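Local coordinates for SRPBCC family protein (Bacillus thuringiensis serovar konkukian, PDB 3F08) that is of unknown function but has the START-like fold of the SRPBCC superfamily, and so probably binds a small hydrophobic ligand, at residues B[13-21]-B[90-101]. The protein carries 5 engineered substitutions. Residues are numbered along the deposited sequence; the frame is centred on the assembly and turned at random.
Sequences STEQVWQLI and VKEGTESNTSLV. Engineered in segment 13-21: Thr14 (natural residue Pro).
Val90 CG2 is the hub of the tightly packed half. Ile21 CD1 lies 3.5 Å from Val90 CG2, closer than usual for two methyl carbons. Val17 CG1 is 3.8 Å from Val90 CG2. Trp18 brings the edge of its indole, with CE3 3.9 Å from Val90 CG2 and the methyl near the ring plane. Val17 CG1 stands anti to the backbone N (chi1 -179°), which aims it between two strands, and it also meets Val101 CG2 tip to tip. Val17 CG2 comes within 3.4 Å of Ser99 OG. This buried hydroxyl is hydrogen-bonded to Gly12 O.

The fold is the Bet v 1-like helix-grip type. The short helix 14-21 runs nearly antiparallel to strand 90-92 (175°) and packs on the hairpin of strands 81-92 and 99-109. Leu132 and Leu129 of the long helix 114-137 touch Ile21 and Val101 respectively.

Toward the helix N-terminus the contact becomes polar and partly open to solvent. The engineered Thr14 lays CG2 3.5 Å from Lys91 O, while its OG1 hydrogen-bonds to Glu15 OE2, which it meets from above the carboxylate plane. One water accepts from Thr14 N and donates to Thr98 O, and weakly to Ser96 O, bridging the helix start to the hairpin loop. Ser13 caps the helix, its OG accepting from Gln16 N at 3.1 Å. Ser13 CB touches Ser96 O in the exposed type I turn 95-98.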
# COMPACT_ATOMS: atom_id res chain seq x y z
N SER B 13 -19.79 9.98 3.68
CA SER B 13 -18.78 11.01 3.48
C SER B 13 -17.53 10.38 2.87
O SER B 13 -17.37 9.16 2.91
CB SER B 13 -18.41 11.68 4.80
OG SER B 13 -17.75 10.76 5.66
N THR B 14 -16.64 11.20 2.32
CA THR B 14 -15.42 10.69 1.73
C THR B 14 -14.62 9.91 2.78
O THR B 14 -14.03 8.87 2.47
CB THR B 14 -14.57 11.83 1.13
OG1 THR B 14 -14.53 12.94 2.03
CG2 THR B 14 -15.17 12.29 -0.20
N GLU B 15 -14.62 10.41 4.01
CA GLU B 15 -13.90 9.77 5.10
C GLU B 15 -14.48 8.40 5.46
O GLU B 15 -13.73 7.45 5.69
CB GLU B 15 -13.89 10.67 6.34
CG GLU B 15 -13.04 11.93 6.22
CD GLU B 15 -13.58 12.93 5.20
OE1 GLU B 15 -14.78 13.26 5.26
OE2 GLU B 15 -12.80 13.40 4.35
N GLN B 16 -15.81 8.29 5.53
CA GLN B 16 -16.45 7.01 5.86
C GLN B 16 -16.16 5.99 4.77
O GLN B 16 -15.73 4.88 5.04
CB GLN B 16 -17.97 7.15 5.96
CG GLN B 16 -18.51 8.16 6.94
CD GLN B 16 -20.02 8.27 6.83
OE1 GLN B 16 -20.76 7.34 7.17
NE2 GLN B 16 -20.50 9.41 6.34
N VAL B 17 -16.41 6.38 3.52
CA VAL B 17 -16.19 5.49 2.40
C VAL B 17 -14.75 5.02 2.27
O VAL B 17 -14.51 3.82 2.10
CB VAL B 17 -16.61 6.15 1.08
CG1 VAL B 17 -16.40 5.16 -0.08
CG2 VAL B 17 -18.07 6.58 1.16
N TRP B 18 -13.79 5.94 2.33
CA TRP B 18 -12.39 5.55 2.21
C TRP B 18 -11.98 4.72 3.43
O TRP B 18 -11.15 3.81 3.32
CB TRP B 18 -11.49 6.77 2.07
CG TRP B 18 -10.03 6.41 1.95
CD1 TRP B 18 -9.04 6.64 2.87
CD2 TRP B 18 -9.41 5.70 0.86
NE1 TRP B 18 -7.85 6.12 2.42
CE2 TRP B 18 -8.04 5.53 1.19
CE3 TRP B 18 -9.87 5.18 -0.36
CZ2 TRP B 18 -7.13 4.88 0.35
CZ3 TRP B 18 -8.96 4.52 -1.20
CH2 TRP B 18 -7.61 4.38 -0.84
N GLN B 19 -12.56 5.00 4.59
CA GLN B 19 -12.24 4.24 5.79
C GLN B 19 -12.64 2.79 5.53
O GLN B 19 -11.90 1.86 5.85
CB GLN B 19 -13.04 4.75 7.00
CG GLN B 19 -12.20 5.14 8.21
CD GLN B 19 -11.16 4.09 8.61
OE1 GLN B 19 -11.50 2.99 9.07
NE2 GLN B 19 -9.90 4.44 8.45
N LEU B 20 -13.81 2.62 4.94
CA LEU B 20 -14.37 1.31 4.63
C LEU B 20 -13.62 0.57 3.51
O LEU B 20 -13.22 -0.58 3.69
CB LEU B 20 -15.84 1.47 4.22
CG LEU B 20 -16.89 0.37 4.46
CD1 LEU B 20 -17.66 0.10 3.19
CD2 LEU B 20 -16.24 -0.89 4.97
N ILE B 21 -13.42 1.23 2.38
CA ILE B 21 -12.80 0.58 1.23
C ILE B 21 -11.31 0.82 0.96
O ILE B 21 -10.73 0.16 0.11
CB ILE B 21 -13.57 0.93 -0.06
CG1 ILE B 21 -13.29 2.38 -0.48
CG2 ILE B 21 -15.07 0.77 0.19
CD1 ILE B 21 -13.89 2.75 -1.82
N VAL B 90 -12.04 7.39 -4.30
CA VAL B 90 -13.14 8.04 -3.61
C VAL B 90 -12.98 9.55 -3.78
O VAL B 90 -12.16 10.16 -3.12
CB VAL B 90 -13.13 7.69 -2.11
CG1 VAL B 90 -14.23 8.44 -1.39
CG2 VAL B 90 -13.28 6.19 -1.92
N LYS B 91 -13.76 10.12 -4.69
CA LYS B 91 -13.71 11.55 -4.94
C LYS B 91 -14.76 12.29 -4.13
O LYS B 91 -15.68 11.69 -3.58
CB LYS B 91 -13.93 11.83 -6.43
CG LYS B 91 -12.89 11.18 -7.33
CD LYS B 91 -13.09 11.56 -8.79
CE LYS B 91 -11.89 11.11 -9.62
NZ LYS B 91 -12.00 11.49 -11.06
N GLU B 92 -14.61 13.61 -4.05
CA GLU B 92 -15.55 14.43 -3.30
C GLU B 92 -16.97 14.26 -3.83
O GLU B 92 -17.20 14.25 -5.04
CB GLU B 92 -15.15 15.90 -3.42
CG GLU B 92 -13.89 16.31 -2.67
CD GLU B 92 -12.63 15.62 -3.16
OE1 GLU B 92 -12.57 15.23 -4.36
OE2 GLU B 92 -11.68 15.48 -2.35
N GLY B 93 -17.93 14.11 -2.91
CA GLY B 93 -19.31 13.96 -3.31
C GLY B 93 -19.90 15.35 -3.49
O GLY B 93 -19.19 16.34 -3.36
N THR B 94 -21.19 15.43 -3.80
CA THR B 94 -21.84 16.73 -3.98
C THR B 94 -22.11 17.37 -2.61
O THR B 94 -22.20 18.59 -2.49
CB THR B 94 -23.15 16.60 -4.76
OG1 THR B 94 -23.92 15.52 -4.20
CG2 THR B 94 -22.86 16.32 -6.23
N GLU B 95 -22.26 16.52 -1.60
CA GLU B 95 -22.50 16.94 -0.23
C GLU B 95 -21.36 16.40 0.63
O GLU B 95 -20.58 15.57 0.17
CB GLU B 95 -23.82 16.37 0.30
CG GLU B 95 -25.07 17.11 -0.14
CD GLU B 95 -26.34 16.48 0.41
OE1 GLU B 95 -26.59 15.29 0.11
OE2 GLU B 95 -27.08 17.16 1.15
N SER B 96 -21.29 16.85 1.87
CA SER B 96 -20.25 16.39 2.77
C SER B 96 -20.53 14.97 3.24
O SER B 96 -19.64 14.31 3.78
CB SER B 96 -20.13 17.33 3.96
OG SER B 96 -21.36 17.39 4.67
N ASN B 97 -21.76 14.50 3.04
CA ASN B 97 -22.14 13.15 3.46
C ASN B 97 -22.30 12.18 2.28
O ASN B 97 -22.96 11.15 2.41
CB ASN B 97 -23.42 13.17 4.29
CG ASN B 97 -24.66 13.49 3.46
OD1 ASN B 97 -24.67 14.46 2.69
ND2 ASN B 97 -25.71 12.69 3.62
N THR B 98 -21.72 12.52 1.14
CA THR B 98 -21.78 11.63 -0.02
C THR B 98 -20.40 11.59 -0.67
O THR B 98 -19.56 12.45 -0.41
CB THR B 98 -22.80 12.10 -1.08
OG1 THR B 98 -22.39 13.37 -1.61
CG2 THR B 98 -24.19 12.21 -0.48
N SER B 99 -20.16 10.57 -1.50
CA SER B 99 -18.88 10.42 -2.18
C SER B 99 -19.10 10.00 -3.61
O SER B 99 -20.08 9.31 -3.92
CB SER B 99 -18.02 9.35 -1.50
OG SER B 99 -17.63 9.71 -0.19
N LEU B 100 -18.21 10.41 -4.50
CA LEU B 100 -18.29 9.98 -5.89
C LEU B 100 -17.21 8.92 -6.00
O LEU B 100 -16.03 9.22 -6.11
CB LEU B 100 -17.97 11.12 -6.85
CG LEU B 100 -18.14 10.68 -8.31
CD1 LEU B 100 -19.60 10.29 -8.55
CD2 LEU B 100 -17.72 11.79 -9.24
N VAL B 101 -17.62 7.67 -5.95
CA VAL B 101 -16.67 6.59 -6.06
C VAL B 101 -16.54 6.17 -7.51
O VAL B 101 -17.52 5.84 -8.17
CB VAL B 101 -17.09 5.40 -5.19
CG1 VAL B 101 -16.05 4.29 -5.30
CG2 VAL B 101 -17.26 5.86 -3.74
O HOH W 1 -17.91 13.85 1.76